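Local coordinates for protein OBody AM3L15 (Pyrobaculum aerophilum, PDB 4GN5) that probably serves as a binding protein, using an archaeal OB-fold nucleic acid binding scaffold to hold another protein, at residues H7-I12 with V39-R44; P51-R56 with G93-P98; V77-V82 with F97-W102. All blocks are in the same frame, centred on the assembly; numbering follows the deposited sequence.

Interaction 1. Residues H7-I12 with V39-R44; sequences HWTAEI and VKVSDR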
loop_
_atom_site.group_PDB
_atom_site.type_symbol
_atom_site.label_atom_id
_atom_site.label_comp_id
_atom_site.label_asym_id
_atom_site.label_seq_id
_atom_site.Cartn_x
_atom_site.Cartn_y
_atom_site.Cartn_z
ATOM N N HIS A 7 7.045 -22.972 -7.199
ATOM C CA HIS A 7 6.164 -22.504 -8.258
ATOM C C HIS A 7 6.753 -21.351 -9.031
ATOM O O HIS A 7 7.447 -20.550 -8.486
ATOM C CB HIS A 7 4.860 -21.988 -7.685
ATOM C CG HIS A 7 4.023 -23.034 -7.045
ATOM N ND1 HIS A 7 4.289 -23.531 -5.796
ATOM C CD2 HIS A 7 2.922 -23.675 -7.482
ATOM C CE1 HIS A 7 3.384 -24.435 -5.493
ATOM N NE2 HIS A 7 2.543 -24.538 -6.498
ATOM N N TRP A 8 6.411 -21.284 -10.301
ATOM C CA TRP A 8 6.673 -20.133 -11.132
ATOM C C TRP A 8 5.635 -19.076 -10.770
ATOM O O TRP A 8 4.521 -19.412 -10.427
ATOM C CB TRP A 8 6.536 -20.495 -12.605
ATOM C CG TRP A 8 7.629 -21.375 -13.135
ATOM C CD1 TRP A 8 7.628 -22.721 -13.186
ATOM C CD2 TRP A 8 8.869 -20.955 -13.692
ATOM N NE1 TRP A 8 8.787 -23.177 -13.740
ATOM C CE2 TRP A 8 9.572 -22.110 -14.055
ATOM C CE3 TRP A 8 9.456 -19.715 -13.920
ATOM C CZ2 TRP A 8 10.820 -22.061 -14.626
ATOM C CZ3 TRP A 8 10.691 -19.669 -14.494
ATOM C CH2 TRP A 8 11.363 -20.835 -14.839
ATOM N N THR A 9 6.005 -17.809 -10.849
ATOM C CA THR A 9 5.093 -16.746 -10.470
ATOM C C THR A 9 3.779 -16.826 -11.245
ATOM O O THR A 9 2.748 -16.602 -10.688
ATOM C CB THR A 9 5.736 -15.359 -10.591
ATOM O OG1 THR A 9 6.007 -15.079 -11.950
ATOM C CG2 THR A 9 6.998 -15.296 -9.818
ATOM N N ALA A 10 3.833 -17.164 -12.519
ATOM C CA ALA A 10 2.605 -17.360 -13.328
ATOM C C ALA A 10 1.723 -18.555 -12.811
ATOM O O ALA A 10 0.563 -18.654 -13.177
ATOM C CB ALA A 10 2.928 -17.569 -14.827
ATOM N N GLU A 11 2.308 -19.474 -12.026
ATOM C CA GLU A 11 1.536 -20.579 -11.411
ATOM C C GLU A 11 0.868 -20.175 -10.094
ATOM O O GLU A 11 0.167 -20.986 -9.525
ATOM C CB GLU A 11 2.400 -21.841 -11.186
ATOM C CG GLU A 11 2.825 -22.487 -12.538
ATOM C CD GLU A 11 3.831 -23.588 -12.380
ATOM O OE1 GLU A 11 4.745 -23.511 -11.498
ATOM O OE2 GLU A 11 3.686 -24.554 -13.164
ATOM N N ILE A 12 1.086 -18.959 -9.609
ATOM C CA ILE A 12 0.388 -18.501 -8.426
ATOM C C ILE A 12 -1.030 -18.075 -8.835
ATOM O O ILE A 12 -1.223 -16.993 -9.358
ATOM C CB ILE A 12 1.153 -17.399 -7.655
ATOM C CG1 ILE A 12 2.599 -17.853 -7.345
ATOM C CG2 ILE A 12 0.393 -17.074 -6.293
ATOM C CD1 ILE A 12 2.683 -19.220 -6.525
ATOM N N VAL A 39 6.074 -6.185 -2.241
ATOM C CA VAL A 39 7.132 -6.496 -3.169
ATOM C C VAL A 39 6.511 -7.443 -4.220
ATOM O O VAL A 39 5.836 -8.451 -3.867
ATOM C CB VAL A 39 8.399 -7.087 -2.457
ATOM C CG1 VAL A 39 8.011 -8.047 -1.412
ATOM C CG2 VAL A 39 9.371 -7.812 -3.472
ATOM N N LYS A 40 6.699 -7.088 -5.496
ATOM C CA LYS A 40 6.214 -7.905 -6.599
ATOM C C LYS A 40 7.401 -8.677 -7.203
ATOM O O LYS A 40 8.450 -8.084 -7.417
ATOM C CB LYS A 40 5.570 -7.011 -7.637
ATOM C CG LYS A 40 4.510 -6.109 -7.074
ATOM C CD LYS A 40 3.669 -5.536 -8.238
ATOM C CE LYS A 40 2.713 -4.554 -7.580
ATOM N NZ LYS A 40 1.722 -4.106 -8.569
ATOM N N VAL A 41 7.216 -9.971 -7.459
ATOM C CA VAL A 41 8.300 -10.889 -7.916
ATOM C C VAL A 41 8.005 -11.353 -9.313
ATOM O O VAL A 41 6.889 -11.796 -9.611
ATOM C CB VAL A 41 8.430 -12.183 -7.011
ATOM C CG1 VAL A 41 9.598 -13.114 -7.474
ATOM C CG2 VAL A 41 8.678 -11.758 -5.609
ATOM N N SER A 42 9.028 -11.281 -10.165
ATOM C CA SER A 42 8.916 -11.825 -11.492
ATOM C C SER A 42 10.022 -12.840 -11.677
ATOM O O SER A 42 11.098 -12.699 -11.099
ATOM C CB SER A 42 9.019 -10.717 -12.550
ATOM O OG SER A 42 7.891 -9.841 -12.422
ATOM N N ASP A 43 9.719 -13.874 -12.466
ATOM C CA ASP A 43 10.744 -14.798 -12.889
ATOM C C ASP A 43 10.800 -15.077 -14.395
ATOM O O ASP A 43 11.594 -15.917 -14.855
ATOM C CB ASP A 43 10.583 -16.102 -12.127
ATOM C CG ASP A 43 9.191 -16.681 -12.254
ATOM O OD1 ASP A 43 8.350 -16.235 -13.082
ATOM O OD2 ASP A 43 8.978 -17.624 -11.503
ATOM N N ARG A 44 9.972 -14.374 -15.148
ATOM C CA ARG A 44 9.952 -14.542 -16.582
ATOM C C ARG A 44 9.914 -13.139 -17.197
ATOM O O ARG A 44 9.190 -12.245 -16.690
ATOM C CB ARG A 44 8.719 -15.362 -16.959
ATOM C CG ARG A 44 8.672 -15.681 -18.401
ATOM C CD ARG A 44 7.538 -16.590 -18.775
ATOM N NE ARG A 44 7.543 -16.673 -20.238
ATOM C CZ ARG A 44 6.535 -16.312 -21.027
ATOM N NH1 ARG A 44 6.677 -16.438 -22.346
ATOM N NH2 ARG A 44 5.361 -15.879 -20.499
HETATM O O HOH W 1 9.063 -18.303 -8.554
HETATM O O HOH W 2 6.160 -17.472 -14.283
#
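The carboxylate of Asp43 reaches from just beyond the end of strand 36-42 to Thr9, gripping that residue through both backbone and side chain. Thr9 N donates to Asp43 OD2 (3.0 Å), on the syn side of the carboxylate and somewhat out of its plane, while the hydroxyl Thr9 OG1 donates to Asp43 OD1 at 2.8 Å from well above that plane. Threonine suits the place because its two branches do different work. OG1 sits between the backbone N and the carbonyl carbon (chi1 66°), which turns it to the aspartate, whereas the methyl Thr9 CG2 packs 3.5 Å from Val41 O and near Val41 CG1. Trp8 approaches the same carboxylate obliquely: Trp8 CE3 comes within 3.2 Å of Asp43 OD2, with ring and carboxylate planes 62° apart. A water donates to Asp43 OD1 (2.8 Å) and accepts from Ala10 N, so the carboxylate is reached directly by Thr9 N and through this water by Ala10 N. Lys5, a cation-pi partner of Trp8, also makes a long, weak ion pair with Asp43 OD2. Were Asp43 an alanine, Thr9 N and OG1 and the water on Ala10 N would probably lose their shared acceptor, and the turn its hold on the strand end. Backbone bonds from Glu11 N to Trp8 O and from Ile12 N to Thr9 O make the turn, and Trp8 N adds a bond to Glu11 OE1 (3.0 Å). An aspartate just past a strand end thus accepts from the first residue of a 3-10 turn, fastening the N-terminal segment to the OB-fold barrel.

Interaction 2. Residues P51-R56 with G93-P98; sequences PVYLER and GVEIFP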
loop_
_atom_site.group_PDB
_atom_site.type_symbol
_atom_site.label_atom_id
_atom_site.label_comp_id
_atom_site.label_asym_id
_atom_site.label_seq_id
_atom_site.Cartn_x
_atom_site.Cartn_y
_atom_site.Cartn_z
ATOM N N PRO A 51 2.212 -10.256 -6.253
ATOM C CA PRO A 51 2.462 -9.326 -5.152
ATOM C C PRO A 51 2.542 -10.012 -3.805
ATOM O O PRO A 51 1.680 -10.846 -3.464
ATOM C CB PRO A 51 1.273 -8.385 -5.218
ATOM C CG PRO A 51 0.072 -9.318 -5.725
ATOM C CD PRO A 51 0.822 -10.201 -6.758
ATOM N N VAL A 52 3.574 -9.670 -3.053
ATOM C CA VAL A 52 3.837 -10.273 -1.760
ATOM C C VAL A 52 3.507 -9.138 -0.791
ATOM O O VAL A 52 4.210 -8.110 -0.784
ATOM C CB VAL A 52 5.330 -10.633 -1.646
ATOM C CG1 VAL A 52 5.752 -11.065 -0.221
ATOM C CG2 VAL A 52 5.751 -11.689 -2.675
ATOM N N TYR A 53 2.437 -9.306 -0.009
ATOM C CA TYR A 53 1.996 -8.281 0.950
ATOM C C TYR A 53 2.566 -8.455 2.355
ATOM O O TYR A 53 2.393 -9.496 2.952
ATOM C CB TYR A 53 0.461 -8.289 1.087
ATOM C CG TYR A 53 -0.277 -7.590 -0.058
ATOM C CD1 TYR A 53 -0.348 -8.163 -1.339
ATOM C CD2 TYR A 53 -0.975 -6.378 0.179
ATOM C CE1 TYR A 53 -1.073 -7.495 -2.395
ATOM C CE2 TYR A 53 -1.705 -5.738 -0.870
ATOM C CZ TYR A 53 -1.742 -6.319 -2.125
ATOM O OH TYR A 53 -2.434 -5.664 -3.116
ATOM N N LEU A 54 3.219 -7.438 2.871
ATOM C CA LEU A 54 3.577 -7.356 4.283
ATOM C C LEU A 54 2.611 -6.343 4.950
ATOM O O LEU A 54 2.653 -5.177 4.600
ATOM C CB LEU A 54 5.021 -6.835 4.386
ATOM C CG LEU A 54 6.039 -7.845 3.884
ATOM C CD1 LEU A 54 6.225 -7.912 2.351
ATOM C CD2 LEU A 54 7.304 -7.572 4.574
ATOM N N GLU A 55 1.865 -6.765 5.948
ATOM C CA GLU A 55 0.852 -5.890 6.537
ATOM C C GLU A 55 1.035 -5.910 8.014
ATOM O O GLU A 55 1.039 -6.991 8.615
ATOM C CB GLU A 55 -0.545 -6.414 6.213
ATOM C CG GLU A 55 -0.941 -6.115 4.837
ATOM C CD GLU A 55 -2.413 -6.333 4.631
ATOM O OE1 GLU A 55 -2.806 -7.405 4.202
ATOM O OE2 GLU A 55 -3.204 -5.431 4.901
ATOM N N ARG A 56 1.226 -4.724 8.590
ATOM C CA ARG A 56 1.486 -4.583 10.017
ATOM C C ARG A 56 0.243 -5.161 10.690
ATOM O O ARG A 56 -0.865 -4.957 10.207
ATOM C CB ARG A 56 1.643 -3.119 10.393
ATOM C CG ARG A 56 2.988 -2.582 10.147
ATOM C CD ARG A 56 4.038 -3.255 11.058
ATOM N NE ARG A 56 5.330 -2.706 10.689
ATOM C CZ ARG A 56 6.496 -3.091 11.200
ATOM N NH1 ARG A 56 6.557 -4.047 12.132
ATOM N NH2 ARG A 56 7.600 -2.511 10.755
ATOM N N GLY A 93 -6.076 -10.745 -7.897
ATOM C CA GLY A 93 -6.387 -12.186 -8.089
ATOM C C GLY A 93 -5.744 -13.092 -7.010
ATOM O O GLY A 93 -6.381 -14.028 -6.453
ATOM N N VAL A 94 -4.497 -12.790 -6.687
ATOM C CA VAL A 94 -3.776 -13.460 -5.648
ATOM C C VAL A 94 -2.993 -12.437 -4.818
ATOM O O VAL A 94 -2.664 -11.306 -5.316
ATOM C CB VAL A 94 -2.820 -14.583 -6.226
ATOM C CG1 VAL A 94 -3.620 -15.801 -6.831
ATOM C CG2 VAL A 94 -1.820 -14.019 -7.311
ATOM N N GLU A 95 -2.621 -12.857 -3.612
ATOM C CA GLU A 95 -1.693 -12.141 -2.731
ATOM C C GLU A 95 -0.882 -13.246 -2.065
ATOM O O GLU A 95 -1.396 -14.351 -1.859
ATOM C CB GLU A 95 -2.471 -11.387 -1.605
ATOM C CG GLU A 95 -3.569 -10.436 -2.181
ATOM C CD GLU A 95 -4.322 -9.636 -1.106
ATOM O OE1 GLU A 95 -4.905 -8.601 -1.438
ATOM O OE2 GLU A 95 -4.378 -10.076 0.048
ATOM N N ILE A 96 0.377 -12.961 -1.733
ATOM C CA ILE A 96 1.218 -13.892 -0.981
ATOM C C ILE A 96 1.556 -13.174 0.321
ATOM O O ILE A 96 2.076 -12.041 0.299
ATOM C CB ILE A 96 2.521 -14.334 -1.749
ATOM C CG1 ILE A 96 2.169 -15.234 -2.957
ATOM C CG2 ILE A 96 3.464 -15.055 -0.768
ATOM C CD1 ILE A 96 3.278 -15.488 -3.988
ATOM N N PHE A 97 1.215 -13.818 1.435
ATOM C CA PHE A 97 1.669 -13.384 2.742
ATOM C C PHE A 97 2.912 -14.162 3.193
ATOM O O PHE A 97 2.837 -15.370 3.487
ATOM C CB PHE A 97 0.490 -13.392 3.778
ATOM C CG PHE A 97 -0.509 -12.308 3.533
ATOM C CD1 PHE A 97 -0.363 -11.047 4.137
ATOM C CD2 PHE A 97 -1.563 -12.488 2.650
ATOM C CE1 PHE A 97 -1.231 -10.044 3.906
ATOM C CE2 PHE A 97 -2.469 -11.465 2.405
ATOM C CZ PHE A 97 -2.324 -10.232 3.035
ATOM N N PRO A 98 4.082 -13.472 3.229
ATOM C CA PRO A 98 5.333 -14.159 3.433
ATOM C C PRO A 98 5.594 -14.584 4.882
ATOM O O PRO A 98 5.204 -13.896 5.837
ATOM C CB PRO A 98 6.374 -13.117 3.018
ATOM C CG PRO A 98 5.761 -11.818 3.424
ATOM C CD PRO A 98 4.267 -12.008 3.136
HETATM O O HOH W 3 -4.532 -7.202 -3.781
#
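Tyr53 and Glu95 lie against each other as ring and carboxylate, their planes 28° apart, with Glu95 OE1 over one face of the phenol toward its rim. The aliphatic part of the glutamate covers the ring too, Glu95 CG lying 3.9 Å from Tyr53 CE1, and a water that donates to Glu95 OE1 (2.8 Å) also bonds to Tyr53 OH. Beyond the two segments, a basic side chain of the other protein's chain pairs with Glu95 OE1 as a salt bridge. Tyr53 CB sits over the face of the Phe97 ring, 4.1 Å from its centroid, in a CH-pi contact. Phe97 CG stands anti to its own carbonyl carbon (chi1 -71°), swinging the ring back across the other strand although its CB starts away from it. Glu55 OE1 comes to the edge of that ring, near its plane; its salt bridges go to Lys58 and to a basic side chain of the other protein. On the side where Val52, Leu54 and Pro98 gather, toward helix 61-67 and Ile78, Val52 CG1 meets Pro98 CG obliquely at 3.7 Å, while Leu54 crosses the same proline at about a right angle. Ile96 N donates to Pro51 O (3.0 Å) and Tyr53 N to Ile96 O (2.8 Å). A further bond in this pattern would need an N-H on Pro98, which has none, and Tyr53 O is buried without a partner. This single bridge, between strands whose directions differ by 50°, closes the OB-fold barrel.

Interaction 3. Residues V77-V82 with F97-W102; sequences VIKGIV and FPSEIW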
loop_
_atom_site.group_PDB
_atom_site.type_symbol
_atom_site.label_atom_id
_atom_site.label_comp_id
_atom_site.label_asym_id
_atom_site.label_seq_id
_atom_site.Cartn_x
_atom_site.Cartn_y
_atom_site.Cartn_z
ATOM N N VAL A 77 14.173 -15.208 -2.841
ATOM C CA VAL A 77 13.398 -16.422 -2.650
ATOM C C VAL A 77 12.476 -16.063 -1.493
ATOM O O VAL A 77 12.941 -15.578 -0.427
ATOM C CB VAL A 77 14.291 -17.603 -2.302
ATOM C CG1 VAL A 77 13.466 -18.813 -1.875
ATOM C CG2 VAL A 77 15.166 -17.977 -3.510
ATOM N N ILE A 78 11.178 -16.263 -1.707
ATOM C CA ILE A 78 10.160 -15.840 -0.709
ATOM C C ILE A 78 9.211 -16.972 -0.488
ATOM O O ILE A 78 8.621 -17.519 -1.436
ATOM C CB ILE A 78 9.348 -14.616 -1.141
ATOM C CG1 ILE A 78 10.272 -13.381 -1.207
ATOM C CG2 ILE A 78 8.161 -14.359 -0.115
ATOM C CD1 ILE A 78 9.522 -12.032 -1.589
ATOM N N LYS A 79 9.084 -17.349 0.768
ATOM C CA LYS A 79 8.150 -18.394 1.156
ATOM C C LYS A 79 6.926 -17.749 1.775
ATOM O O LYS A 79 7.063 -16.871 2.588
ATOM C CB LYS A 79 8.798 -19.373 2.150
ATOM C CG LYS A 79 7.946 -20.558 2.489
ATOM C CD LYS A 79 8.486 -21.272 3.683
ATOM C CE LYS A 79 9.652 -22.146 3.367
ATOM N NZ LYS A 79 10.225 -22.803 4.568
ATOM N N GLY A 80 5.753 -18.208 1.378
ATOM C CA GLY A 80 4.544 -17.528 1.861
ATOM C C GLY A 80 3.282 -18.313 1.618
ATOM O O GLY A 80 3.330 -19.370 0.992
ATOM N N ILE A 81 2.167 -17.821 2.147
ATOM C CA ILE A 81 0.857 -18.442 1.952
ATOM C C ILE A 81 -0.004 -17.703 0.935
ATOM O O ILE A 81 -0.115 -16.520 0.997
ATOM C CB ILE A 81 0.040 -18.490 3.276
ATOM C CG1 ILE A 81 0.769 -19.225 4.406
ATOM C CG2 ILE A 81 -1.311 -19.020 3.010
ATOM C CD1 ILE A 81 1.098 -20.562 4.119
ATOM N N VAL A 82 -0.646 -18.422 0.021
ATOM C CA VAL A 82 -1.476 -17.739 -0.977
ATOM C C VAL A 82 -2.818 -17.325 -0.372
ATOM O O VAL A 82 -3.481 -18.117 0.286
ATOM C CB VAL A 82 -1.695 -18.632 -2.254
ATOM C CG1 VAL A 82 -2.631 -17.990 -3.251
ATOM C CG2 VAL A 82 -0.312 -18.961 -2.944
ATOM N N PHE A 97 1.215 -13.818 1.435
ATOM C CA PHE A 97 1.669 -13.384 2.742
ATOM C C PHE A 97 2.912 -14.162 3.193
ATOM O O PHE A 97 2.837 -15.370 3.487
ATOM C CB PHE A 97 0.490 -13.392 3.778
ATOM C CG PHE A 97 -0.509 -12.308 3.533
ATOM C CD1 PHE A 97 -0.363 -11.047 4.137
ATOM C CD2 PHE A 97 -1.563 -12.488 2.650
ATOM C CE1 PHE A 97 -1.231 -10.044 3.906
ATOM C CE2 PHE A 97 -2.469 -11.465 2.405
ATOM C CZ PHE A 97 -2.324 -10.232 3.035
ATOM N N PRO A 98 4.082 -13.472 3.229
ATOM C CA PRO A 98 5.333 -14.159 3.433
ATOM C C PRO A 98 5.594 -14.584 4.882
ATOM O O PRO A 98 5.204 -13.896 5.837
ATOM C CB PRO A 98 6.374 -13.117 3.018
ATOM C CG PRO A 98 5.761 -11.818 3.424
ATOM C CD PRO A 98 4.267 -12.008 3.136
ATOM N N SER A 99 6.305 -15.694 5.006
ATOM C CA SER A 99 6.932 -16.047 6.259
ATOM C C SER A 99 8.461 -15.969 6.168
ATOM O O SER A 99 9.141 -15.790 7.195
ATOM C CB SER A 99 6.497 -17.432 6.672
ATOM O OG SER A 99 7.030 -18.370 5.786
ATOM N N GLU A 100 9.019 -16.115 4.971
ATOM C CA GLU A 100 10.472 -15.934 4.810
ATOM C C GLU A 100 10.777 -15.096 3.578
ATOM O O GLU A 100 10.170 -15.296 2.526
ATOM C CB GLU A 100 11.208 -17.250 4.702
ATOM C CG GLU A 100 10.877 -18.256 5.767
ATOM C CD GLU A 100 11.390 -19.656 5.439
ATOM O OE1 GLU A 100 12.224 -19.822 4.516
ATOM O OE2 GLU A 100 10.960 -20.606 6.132
ATOM N N ILE A 101 11.663 -14.117 3.723
ATOM C CA ILE A 101 12.188 -13.443 2.539
ATOM C C ILE A 101 13.698 -13.553 2.547
ATOM O O ILE A 101 14.338 -13.026 3.452
ATOM C CB ILE A 101 11.775 -11.960 2.492
ATOM C CG1 ILE A 101 10.243 -11.823 2.483
ATOM C CG2 ILE A 101 12.484 -11.249 1.293
ATOM C CD1 ILE A 101 9.697 -10.336 2.600
ATOM N N TRP A 102 14.260 -14.189 1.536
ATOM C CA TRP A 102 15.695 -14.345 1.420
ATOM C C TRP A 102 16.286 -13.519 0.277
ATOM O O TRP A 102 15.770 -13.550 -0.804
ATOM C CB TRP A 102 16.015 -15.812 1.189
ATOM C CG TRP A 102 15.507 -16.809 2.183
ATOM C CD1 TRP A 102 14.301 -17.418 2.200
ATOM C CD2 TRP A 102 16.250 -17.372 3.263
ATOM N NE1 TRP A 102 14.229 -18.297 3.236
ATOM C CE2 TRP A 102 15.419 -18.290 3.902
ATOM C CE3 TRP A 102 17.542 -17.180 3.750
ATOM C CZ2 TRP A 102 15.835 -19.014 4.991
ATOM C CZ3 TRP A 102 17.950 -17.889 4.817
ATOM C CH2 TRP A 102 17.101 -18.798 5.437
#
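Strands 77-82 and 100-102 run antiparallel, their axes 171° apart and 4.7 Å at closest approach, with two backbone bonds exchanged by Val77 and Trp102 at one end and, past a classic beta bulge, by Ile81 and Phe97 at the other. One face of the sheet carries Lys79, Glu100 and Trp102. Lys79 and Glu100 lie side by side, the lysine chain bending at its third torsion (chi3 -79°) so that Lys79 NZ approaches Glu100 OE2 at 2.8 Å, from above the carboxylate plane, in a salt bridge. The other carboxylate oxygen, Glu100 OE1, takes the indole Trp102 NE1 at 2.8 Å, almost in the ring plane. Each oxygen therefore has its own donor, which fixes the rotation of the carboxylate and ties the indole to the ion pair; Pro3 packs beside all three residues. The opposite face is apolar. Ile78 and Ile101 point the same way, CG1 of the first 4.0 Å from CG2 of the second, and Ile78 CG2 also touches Pro98 CB. Branched aliphatics fill this side well, because it faces the interior, where helix 61-67 covers Pro98 and Ile101 with Leu63 and Val66. At the bulge Ser99 and Glu100 both face Lys79, whose carbonyl O accepts from Ser99 N (2.8 Å) and from Glu100 N (3.2 Å). Next to it Gly80 pairs with Pro98, their CA atoms 3.8 Å apart; a CB on Gly80 would come 2.9 Å from Phe97 O, a clash, so the residue without a side chain fits this tight passage. The bulge marks the corner at which the last strand of an OB-fold barrel bends from one face to the next.

How the interactions relate
From the N terminus, interaction 1 comes first, bringing the leading loop back onto the end of strand 36-42 and closing before interaction 2 opens. Interaction 2 closes the longer loop that runs through helix 61-67 and strand 75-83, joining strand 50-55 to strand 95-98. Interaction 3 starts within that loop and ends on the same segment, sharing Phe97 and Pro98 but running on past them to Trp102, so the two overlap. Strands 36-42 and 50-55 are sheet neighbours, and Val41 and Val52 meet Ile78 in the barrel interior, where all three contacts converge. Ile12 reaches the same interior, packing on Ile96 and Val82.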